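Long-range contacts in dipeptide Epimerase (Enterococcus faecalis V583, PDB 3JW7), which belongs to the mandelate racemase/muconate lactonizing enzyme family of the enolase superfamily, pairing an N-terminal capping domain with a magnesium-binding TIM-type barrel: residues A190-T195 / V214-K219; A29-V34 / E295-G300; G285-I290 / N313-D318. All coordinates share one frame; numbering follows the deposited sequence.

Contact 1 of 3, residues A190-T195 / V214-K219. With MG (magnesium ion), chain L; TYR (tyrosine), chain J.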
loop_
_atom_site.group_PDB
_atom_site.type_symbol
_atom_site.label_atom_id
_atom_site.label_comp_id
_atom_site.label_asym_id
_atom_site.label_seq_id
_atom_site.Cartn_x
_atom_site.Cartn_y
_atom_site.Cartn_z
ATOM N N ALA A 190 -12.926 1.690 7.060
ATOM C CA ALA A 190 -13.218 1.837 8.480
ATOM C C ALA A 190 -12.056 1.464 9.389
ATOM O O ALA A 190 -12.130 1.658 10.599
ATOM C CB ALA A 190 -14.438 0.996 8.841
ATOM N N ASN A 191 -10.989 0.933 8.802
ATOM C CA ASN A 191 -9.810 0.519 9.560
ATOM C C ASN A 191 -10.134 -0.241 10.852
ATOM O O ASN A 191 -9.688 0.135 11.946
ATOM C CB ASN A 191 -8.902 1.723 9.857
ATOM C CG ASN A 191 -8.081 2.152 8.644
ATOM O OD1 ASN A 191 -8.278 3.237 8.095
ATOM N ND2 ASN A 191 -7.159 1.290 8.214
ATOM N N GLN A 192 -10.925 -1.303 10.703
ATOM C CA GLN A 192 -11.304 -2.203 11.799
ATOM C C GLN A 192 -12.212 -1.634 12.887
ATOM O O GLN A 192 -12.414 -2.283 13.912
ATOM C CB GLN A 192 -10.046 -2.730 12.493
ATOM C CG GLN A 192 -8.941 -3.208 11.567
ATOM C CD GLN A 192 -7.682 -3.547 12.333
ATOM O OE1 GLN A 192 -7.676 -4.459 13.162
ATOM N NE2 GLN A 192 -6.606 -2.808 12.071
ATOM N N ALA A 193 -12.767 -0.451 12.660
ATOM C CA ALA A 193 -13.586 0.230 13.666
ATOM C C ALA A 193 -14.980 -0.281 14.017
ATOM O O ALA A 193 -15.447 -0.055 15.135
ATOM C CB ALA A 193 -13.682 1.713 13.300
ATOM N N TRP A 194 -15.647 -0.958 13.090
ATOM C CA TRP A 194 -17.007 -1.420 13.345
ATOM C C TRP A 194 -17.194 -2.875 13.748
ATOM O O TRP A 194 -16.418 -3.745 13.367
ATOM C CB TRP A 194 -17.880 -1.193 12.112
ATOM C CG TRP A 194 -17.884 0.188 11.551
ATOM C CD1 TRP A 194 -17.816 1.364 12.241
ATOM C CD2 TRP A 194 -18.034 0.537 10.173
ATOM N NE1 TRP A 194 -17.919 2.427 11.373
ATOM C CE2 TRP A 194 -18.052 1.946 10.097
ATOM C CE3 TRP A 194 -18.158 -0.208 8.993
ATOM C CZ2 TRP A 194 -18.187 2.628 8.886
ATOM C CZ3 TRP A 194 -18.292 0.470 7.785
ATOM C CH2 TRP A 194 -18.305 1.875 7.743
ATOM N N THR A 195 -18.249 -3.129 14.514
ATOM C CA THR A 195 -18.579 -4.495 14.892
ATOM C C THR A 195 -19.237 -5.037 13.620
ATOM O O THR A 195 -19.686 -4.258 12.770
ATOM C CB THR A 195 -19.605 -4.544 16.039
ATOM O OG1 THR A 195 -20.818 -3.901 15.626
ATOM C CG2 THR A 195 -19.052 -3.856 17.277
ATOM N N VAL A 214 -16.046 -1.322 0.623
ATOM C CA VAL A 214 -15.721 -0.974 1.993
ATOM C C VAL A 214 -14.524 -1.813 2.415
ATOM O O VAL A 214 -14.536 -3.041 2.295
ATOM C CB VAL A 214 -16.887 -1.257 2.960
ATOM C CG1 VAL A 214 -16.485 -0.865 4.375
ATOM C CG2 VAL A 214 -18.133 -0.474 2.519
ATOM N N GLU A 215 -13.496 -1.131 2.907
ATOM C CA GLU A 215 -12.269 -1.769 3.360
ATOM C C GLU A 215 -12.285 -2.084 4.853
ATOM O O GLU A 215 -12.718 -1.257 5.661
ATOM C CB GLU A 215 -11.083 -0.843 3.098
ATOM C CG GLU A 215 -10.167 -1.265 1.987
ATOM C CD GLU A 215 -8.981 -0.329 1.847
ATOM O OE1 GLU A 215 -9.134 0.743 1.232
ATOM O OE2 GLU A 215 -7.897 -0.665 2.365
ATOM N N GLN A 216 -11.801 -3.281 5.190
ATOM C CA GLN A 216 -11.661 -3.772 6.561
ATOM C C GLN A 216 -12.604 -3.137 7.584
ATOM O O GLN A 216 -12.171 -2.385 8.455
ATOM C CB GLN A 216 -10.214 -3.554 7.013
ATOM C CG GLN A 216 -9.790 -4.343 8.240
ATOM C CD GLN A 216 -9.689 -5.830 7.963
ATOM O OE1 GLN A 216 -9.166 -6.249 6.926
ATOM N NE2 GLN A 216 -10.178 -6.636 8.891
ATOM N N PRO A 217 -13.901 -3.455 7.508
ATOM C CA PRO A 217 -14.864 -2.882 8.454
ATOM C C PRO A 217 -14.717 -3.350 9.900
ATOM O O PRO A 217 -15.052 -2.611 10.836
ATOM C CB PRO A 217 -16.213 -3.269 7.844
ATOM C CG PRO A 217 -15.919 -4.555 7.146
ATOM C CD PRO A 217 -14.584 -4.263 6.484
ATOM N N VAL A 218 -14.194 -4.560 10.081
ATOM C CA VAL A 218 -14.030 -5.145 11.407
ATOM C C VAL A 218 -12.588 -5.438 11.830
ATOM O O VAL A 218 -11.651 -5.342 11.031
ATOM C CB VAL A 218 -14.844 -6.459 11.511
ATOM C CG1 VAL A 218 -16.289 -6.204 11.113
ATOM C CG2 VAL A 218 -14.238 -7.527 10.612
ATOM N N LYS A 219 -12.421 -5.799 13.101
ATOM C CA LYS A 219 -11.104 -6.115 13.652
ATOM C C LYS A 219 -10.395 -7.150 12.781
ATOM O O LYS A 219 -11.010 -8.110 12.316
ATOM C CB LYS A 219 -11.240 -6.644 15.083
ATOM C CG LYS A 219 -11.831 -5.641 16.065
ATOM C CD LYS A 219 -10.965 -4.394 16.187
ATOM C CE LYS A 219 -11.516 -3.444 17.249
ATOM N NZ LYS A 219 -10.618 -2.279 17.513
HETATM MG MG MG L . -7.093 0.133 4.399
HETATM N N TYR J . -3.019 3.485 4.237
HETATM C CA TYR J . -3.544 2.565 5.239
HETATM C C TYR J . -4.798 1.836 4.756
HETATM O O TYR J . -4.869 1.528 3.545
HETATM C CB TYR J . -3.838 3.321 6.540
HETATM C CG TYR J . -2.623 3.947 7.203
HETATM C CD1 TYR J . -2.694 5.226 7.750
HETATM C CD2 TYR J . -1.420 3.248 7.330
HETATM C CE1 TYR J . -1.606 5.800 8.408
HETATM C CE2 TYR J . -0.317 3.815 7.996
HETATM C CZ TYR J . -0.426 5.094 8.532
HETATM O OH TYR J . 0.629 5.668 9.211
HETATM O OXT TYR J . -5.681 1.565 5.598
HETATM O O HOH W 1 -14.915 -5.455 14.827
HETATM O O HOH W 2 -8.454 -0.980 6.074
#
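The indole of W194 meets P217 and V214 obliquely across the contact, while one of its faces carries the methyl of A190, CB standing 3.7 Å above the plane over the ring system's centre. CE3 of W194 lies 3.8 Å from CB of P217, and the adjacent CZ3 reaches CG1 of V214; the indole runs at about a right angle to both side chains. A199 of helix 196-205 touches W194 and P217 as well. The amides of Q192 and Q216 are turned 86° against each other and meet through their stems, CG to CG at 3.6 Å. Q216 has CG anti to its N (chi1 -164°) and bends at chi2, which swings NE2 back onto O of V218 at 2.9 Å, the acceptor lying in the amide plane; its other partners are S242 and D240. Q192 sends its amide to R220 N and E241. Through the backbone, the type I' turn A190-A193 and the residue after it are joined to 214-219 by alternate N-H groups: A190 to E215 O, Q192 to Q216 O (N to O 2.8 Å) and W194 to P217 O. A water joins W194 O to K219 N, and the aliphatic chain of K219 lies over Q192 O. OE2 of E215 binds the magnesium ion at 2.3 Å, with D189 and D240 completing the acidic trio characteristic of the enolase superfamily, and OE1 forms a salt bridge with K159. N191 gives ND2 to OXT of the bound tyrosine (3.0 Å) and to E241, while its OD1 accepts from K161, which settles how the amide is flipped. The ligand oxygen OXT thus sits between a metal ion and an amide N-H, both of which would probably stabilise negative charge on it.

Contact 2 of 3, residues A29-V34 / E295-G300; sequences ADSAIV and EETTIG. With TYR (tyrosine), chain J.
OE2 of E47 is gripped by two hydroxyls across the contact, S31 OG and T297 OG1, which stay 4.5 Å apart and bond to it rather than to one another. Each oxygen lies between its own backbone N and carbonyl carbon (chi1 61° and 64°), the rotation that brings the pair to the shared carboxylate. The other oxygen of E47 takes the N-H of G300, so E47 bonds a backbone N in the first turn of helix 298-310, where the N-cap residue T297 makes no capping bond of its own; the helix start would probably steady the charge of E47. Next to this group, O of E295 points toward the strand, where its nearest neighbours are carbons: CB of A29 and CB of S31, each 3.6 Å from it. No hydrogen-bond partner of this buried carbonyl is present in the model. The side chain of E295 starts beside D30 O, then bends at chi2 and leads away to the bound tyrosine, whose OH donates to OE1 at 2.7 Å. T297 CG2 comes up to A29 CB at 4.2 Å, a loose apolar touch. Farther along the strand, the two isoleucines meet by branch ends, CG2 of I33 against CD1 of I299 at 3.7 Å, with their side chains crossing at a slant. The contact is a domain interface of the enolase superfamily kind: strand 24-38 of the N-terminal domain lies along the loop and helix start that follow barrel strand 287-290, the touching parts running 38° apart. Strands 3-21 and 43-48 flank that strand, helix 59-72 covers the sheet over A32 and V34, and L325 and P329 from a later loop pack beside A29, T297 and I33.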
loop_
_atom_site.group_PDB
_atom_site.type_symbol
_atom_site.label_atom_id
_atom_site.label_comp_id
_atom_site.label_asym_id
_atom_site.label_seq_id
_atom_site.Cartn_x
_atom_site.Cartn_y
_atom_site.Cartn_z
ATOM N N ALA A 29 6.395 11.202 8.087
ATOM C CA ALA A 29 6.706 9.952 7.411
ATOM C C ALA A 29 8.150 9.616 7.762
ATOM O O ALA A 29 9.089 10.268 7.296
ATOM C CB ALA A 29 6.549 10.113 5.902
ATOM N N ASP A 30 8.326 8.615 8.614
ATOM C CA ASP A 30 9.660 8.207 9.012
ATOM C C ASP A 30 9.907 6.802 8.486
ATOM O O ASP A 30 9.239 5.847 8.875
ATOM C CB ASP A 30 9.798 8.273 10.532
ATOM C CG ASP A 30 9.494 9.656 11.077
ATOM O OD1 ASP A 30 9.505 10.616 10.283
ATOM O OD2 ASP A 30 9.250 9.794 12.291
ATOM N N SER A 31 10.864 6.691 7.580
ATOM C CA SER A 31 11.167 5.409 6.972
ATOM C C SER A 31 12.655 5.138 6.915
ATOM O O SER A 31 13.471 5.992 7.256
ATOM C CB SER A 31 10.607 5.374 5.557
ATOM O OG SER A 31 11.205 6.388 4.770
ATOM N N ALA A 32 12.990 3.931 6.471
ATOM C CA ALA A 32 14.369 3.513 6.328
ATOM C C ALA A 32 14.636 3.459 4.835
ATOM O O ALA A 32 13.931 2.763 4.097
ATOM C CB ALA A 32 14.567 2.130 6.949
ATOM N N ILE A 33 15.629 4.210 4.377
ATOM C CA ILE A 33 15.958 4.198 2.964
ATOM C C ILE A 33 17.194 3.349 2.764
ATOM O O ILE A 33 18.225 3.553 3.411
ATOM C CB ILE A 33 16.167 5.627 2.415
ATOM C CG1 ILE A 33 14.820 6.363 2.417
ATOM C CG2 ILE A 33 16.732 5.570 0.998
ATOM C CD1 ILE A 33 14.893 7.798 1.952
ATOM N N VAL A 34 17.065 2.367 1.879
ATOM C CA VAL A 34 18.143 1.446 1.593
ATOM C C VAL A 34 18.719 1.666 0.214
ATOM O O VAL A 34 18.001 1.978 -0.736
ATOM C CB VAL A 34 17.660 -0.032 1.701
ATOM C CG1 VAL A 34 18.691 -0.977 1.106
ATOM C CG2 VAL A 34 17.423 -0.387 3.158
ATOM N N GLU A 295 3.669 6.199 6.061
ATOM C CA GLU A 295 5.088 6.310 6.407
ATOM C C GLU A 295 6.053 6.165 5.235
ATOM O O GLU A 295 7.216 6.575 5.326
ATOM C CB GLU A 295 5.476 5.263 7.458
ATOM C CG GLU A 295 5.047 5.582 8.873
ATOM C CD GLU A 295 3.643 5.116 9.186
ATOM O OE1 GLU A 295 2.934 4.667 8.263
ATOM O OE2 GLU A 295 3.247 5.206 10.363
ATOM N N GLU A 296 5.599 5.569 4.139
ATOM C CA GLU A 296 6.507 5.407 3.016
ATOM C C GLU A 296 6.496 6.604 2.087
ATOM O O GLU A 296 5.610 7.454 2.156
ATOM C CB GLU A 296 6.233 4.102 2.261
ATOM C CG GLU A 296 4.828 3.871 1.775
ATOM C CD GLU A 296 4.626 2.414 1.379
ATOM O OE1 GLU A 296 5.496 1.867 0.669
ATOM O OE2 GLU A 296 3.609 1.814 1.777
ATOM N N THR A 297 7.505 6.676 1.229
ATOM C CA THR A 297 7.643 7.808 0.334
ATOM C C THR A 297 7.914 7.411 -1.108
ATOM O O THR A 297 7.469 6.359 -1.563
ATOM C CB THR A 297 8.757 8.758 0.851
ATOM O OG1 THR A 297 10.028 8.092 0.820
ATOM C CG2 THR A 297 8.462 9.166 2.299
ATOM N N THR A 298 8.647 8.259 -1.819
ATOM C CA THR A 298 8.956 8.029 -3.228
ATOM C C THR A 298 9.319 6.596 -3.617
ATOM O O THR A 298 8.741 6.029 -4.538
ATOM C CB THR A 298 10.099 8.953 -3.685
ATOM O OG1 THR A 298 9.843 10.282 -3.220
ATOM C CG2 THR A 298 10.186 8.974 -5.210
ATOM N N ILE A 299 10.285 6.008 -2.925
ATOM C CA ILE A 299 10.716 4.661 -3.268
ATOM C C ILE A 299 9.625 3.606 -3.133
ATOM O O ILE A 299 9.353 2.864 -4.081
ATOM C CB ILE A 299 11.943 4.260 -2.425
ATOM C CG1 ILE A 299 13.101 5.208 -2.748
ATOM C CG2 ILE A 299 12.363 2.826 -2.739
ATOM C CD1 ILE A 299 14.257 5.139 -1.767
ATOM N N GLY A 300 8.999 3.539 -1.961
ATOM C CA GLY A 300 7.955 2.552 -1.746
ATOM C C GLY A 300 6.804 2.696 -2.722
ATOM O O GLY A 300 6.315 1.710 -3.280
HETATM N N TYR J . -3.019 3.485 4.237
HETATM C CA TYR J . -3.544 2.565 5.239
HETATM C C TYR J . -4.798 1.836 4.756
HETATM O O TYR J . -4.869 1.528 3.545
HETATM C CB TYR J . -3.838 3.321 6.540
HETATM C CG TYR J . -2.623 3.947 7.203
HETATM C CD1 TYR J . -2.694 5.226 7.750
HETATM C CD2 TYR J . -1.420 3.248 7.330
HETATM C CE1 TYR J . -1.606 5.800 8.408
HETATM C CE2 TYR J . -0.317 3.815 7.996
HETATM C CZ TYR J . -0.426 5.094 8.532
HETATM O OH TYR J . 0.629 5.668 9.211
HETATM O OXT TYR J . -5.681 1.565 5.598
#

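Contact 3 of 3, residues G285-I290 / N313-D318. With ILE (isoleucine), chain I.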
loop_
_atom_site.group_PDB
_atom_site.type_symbol
_atom_site.label_atom_id
_atom_site.label_comp_id
_atom_site.label_asym_id
_atom_site.label_seq_id
_atom_site.Cartn_x
_atom_site.Cartn_y
_atom_site.Cartn_z
ATOM N N GLY A 285 -10.228 -15.736 -8.281
ATOM C CA GLY A 285 -11.246 -14.823 -8.780
ATOM C C GLY A 285 -11.433 -13.597 -7.904
ATOM O O GLY A 285 -12.504 -12.983 -7.886
ATOM N N ILE A 286 -10.384 -13.248 -7.166
ATOM C CA ILE A 286 -10.397 -12.088 -6.287
ATOM C C ILE A 286 -9.454 -11.023 -6.845
ATOM O O ILE A 286 -8.281 -11.290 -7.080
ATOM C CB ILE A 286 -9.929 -12.470 -4.865
ATOM C CG1 ILE A 286 -10.936 -13.432 -4.230
ATOM C CG2 ILE A 286 -9.753 -11.222 -4.005
ATOM C CD1 ILE A 286 -10.483 -13.987 -2.895
ATOM N N GLU A 287 -9.973 -9.821 -7.074
ATOM C CA GLU A 287 -9.141 -8.738 -7.579
ATOM C C GLU A 287 -8.375 -8.112 -6.424
ATOM O O GLU A 287 -8.778 -8.232 -5.264
ATOM C CB GLU A 287 -10.004 -7.681 -8.277
ATOM C CG GLU A 287 -10.405 -8.053 -9.699
ATOM C CD GLU A 287 -11.351 -7.042 -10.329
ATOM O OE1 GLU A 287 -11.322 -5.861 -9.924
ATOM O OE2 GLU A 287 -12.115 -7.427 -11.239
ATOM N N CYS A 288 -7.266 -7.447 -6.734
ATOM C CA CYS A 288 -6.461 -6.811 -5.693
ATOM C C CYS A 288 -6.267 -5.315 -5.918
ATOM O O CYS A 288 -6.278 -4.826 -7.052
ATOM C CB CYS A 288 -5.075 -7.466 -5.605
ATOM S SG CYS A 288 -5.044 -9.207 -5.105
ATOM N N MET A 289 -6.104 -4.595 -4.813
ATOM C CA MET A 289 -5.844 -3.166 -4.854
ATOM C C MET A 289 -4.500 -2.966 -4.179
ATOM O O MET A 289 -4.273 -3.477 -3.085
ATOM C CB MET A 289 -6.893 -2.361 -4.081
ATOM C CG MET A 289 -6.534 -0.872 -4.038
ATOM S SD MET A 289 -7.789 0.216 -3.332
ATOM C CE MET A 289 -7.350 0.155 -1.614
ATOM N N ILE A 290 -3.611 -2.246 -4.843
ATOM C CA ILE A 290 -2.294 -1.963 -4.284
ATOM C C ILE A 290 -2.479 -0.749 -3.360
ATOM O O ILE A 290 -3.117 0.237 -3.738
ATOM C CB ILE A 290 -1.273 -1.670 -5.421
ATOM C CG1 ILE A 290 0.142 -1.569 -4.849
ATOM C CG2 ILE A 290 -1.660 -0.407 -6.176
ATOM C CD1 ILE A 290 0.635 -2.848 -4.254
ATOM N N ASN A 313 -4.384 -8.307 -12.614
ATOM C CA ASN A 313 -5.314 -8.500 -11.507
ATOM C C ASN A 313 -5.285 -7.435 -10.415
ATOM O O ASN A 313 -6.155 -7.423 -9.543
ATOM C CB ASN A 313 -5.139 -9.888 -10.885
ATOM C CG ASN A 313 -6.294 -10.255 -9.974
ATOM O OD1 ASN A 313 -7.438 -10.364 -10.423
ATOM N ND2 ASN A 313 -6.007 -10.432 -8.689
ATOM N N ILE A 314 -4.276 -6.568 -10.431
ATOM C CA ILE A 314 -4.225 -5.468 -9.467
ATOM C C ILE A 314 -4.986 -4.391 -10.241
ATOM O O ILE A 314 -4.426 -3.664 -11.061
ATOM C CB ILE A 314 -2.769 -5.041 -9.167
ATOM C CG1 ILE A 314 -2.055 -6.192 -8.442
ATOM C CG2 ILE A 314 -2.752 -3.776 -8.299
ATOM C CD1 ILE A 314 -0.601 -5.920 -8.081
ATOM N N THR A 315 -6.285 -4.320 -9.982
ATOM C CA THR A 315 -7.173 -3.416 -10.707
ATOM C C THR A 315 -7.474 -2.069 -10.081
ATOM O O THR A 315 -8.099 -1.214 -10.712
ATOM C CB THR A 315 -8.504 -4.122 -10.973
ATOM O OG1 THR A 315 -9.150 -4.402 -9.723
ATOM C CG2 THR A 315 -8.259 -5.436 -11.695
ATOM N N ARG A 316 -7.058 -1.882 -8.837
ATOM C CA ARG A 316 -7.285 -0.617 -8.155
ATOM C C ARG A 316 -5.980 -0.183 -7.521
ATOM O O ARG A 316 -5.103 -1.007 -7.285
ATOM C CB ARG A 316 -8.341 -0.769 -7.061
ATOM C CG ARG A 316 -9.748 -1.066 -7.564
ATOM C CD ARG A 316 -10.714 -1.160 -6.384
ATOM N NE ARG A 316 -12.100 -1.363 -6.800
ATOM C CZ ARG A 316 -12.639 -2.541 -7.093
ATOM N NH1 ARG A 316 -11.914 -3.650 -7.017
ATOM N NH2 ARG A 316 -13.916 -2.614 -7.459
ATOM N N ALA A 317 -5.854 1.111 -7.249
ATOM C CA ALA A 317 -4.643 1.616 -6.623
ATOM C C ALA A 317 -4.927 2.760 -5.668
ATOM O O ALA A 317 -5.697 3.677 -5.968
ATOM C CB ALA A 317 -3.639 2.064 -7.687
ATOM N N ASP A 318 -4.296 2.676 -4.504
ATOM C CA ASP A 318 -4.399 3.685 -3.470
ATOM C C ASP A 318 -2.943 3.980 -3.136
ATOM O O ASP A 318 -2.418 3.494 -2.140
ATOM C CB ASP A 318 -5.134 3.134 -2.242
ATOM C CG ASP A 318 -5.095 4.092 -1.057
ATOM O OD1 ASP A 318 -5.264 5.313 -1.262
ATOM O OD2 ASP A 318 -4.902 3.621 0.081
HETATM N N ILE I . -3.953 5.764 1.576
HETATM C CA ILE I . -3.028 5.313 2.656
HETATM C C ILE I . -3.753 4.445 3.676
HETATM O O ILE I . -4.942 4.643 3.942
HETATM C CB ILE I . -2.401 6.507 3.421
HETATM C CG1 ILE I . -3.506 7.454 3.886
HETATM C CG2 ILE I . -1.359 7.200 2.550
HETATM C CD1 ILE I . -3.063 8.477 4.929
HETATM O O HOH W 3 -9.213 -4.198 -6.880
#
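I290, E287 and M289 of 285-290 have the most surface buried here. I290 points to the same side of the sheet as C288, I314 and A317: CG2 presses on the A317 methyl CB at 3.5 Å, and CB rests 3.9 Å from CG2 of I314. CG1 trails anti to the backbone N (chi1 -172°), which leaves CG2 as the branch that meets A317. The backbone of I290 is held both ways, N to R316 O and O to the N of D318, the latter at 2.8 Å. The extended chain of E287 crosses T315 at about a right angle, and the hydroxyl OG1 of T315 donates to OE1 at 2.6 Å from above the carboxylate plane, 40° out of it. The same OE1 is 3.7 Å from NH1 of R316, a long salt bridge in which no N-H points at the oxygen; a water at the guanidinium edge ties NH1 to T315 OG1. R316 has its stronger partner in E212. M289, on the other side of the sheet with R316, crosses it at about a right angle, CG 3.5 Å from R316 CB, and its CE lies 3.8 Å from CB of D318. Between C288 and M289 the register slips by one, a beta bulge that admits T315, whose N bonds C288 O only weakly. D318, just past the strand, accepts from N of the bound isoleucine, OD2 at 2.8 Å. The two strands are joined by a beta-alpha-beta crossover through helix 298-310 and are strands seven and eight of the barrel. Helices 271-284 and 298-310 cover the side of C288, I290 and I314, strand 260-263 flanks 287-290, and A317 bonds to D132 of strand 128-135, closing the barrel.

In the fold
The bound tyrosine and isoleucine gather the three contacts round one pocket. Contact 1 supplies the metal ligand E215 and holds the carboxylate end of the tyrosine; contact 2 reaches its hydroxyl end through E295, whose side chain is about 12 Å from the magnesium ion; contact 3 provides D318 for the isoleucine N. Contacts 1 and 3 belong to the barrel sheet, with centres 19 Å apart, and touch where E215 OE1 lies 3.4 Å from M289 CE. Contact 2 joins the N-terminal domain to the barrel; its nearest atoms stay about 11 Å from contact 1 and about 7 Å from contact 3. Helix 298-310, which begins in contact 2, links the two strands of contact 3.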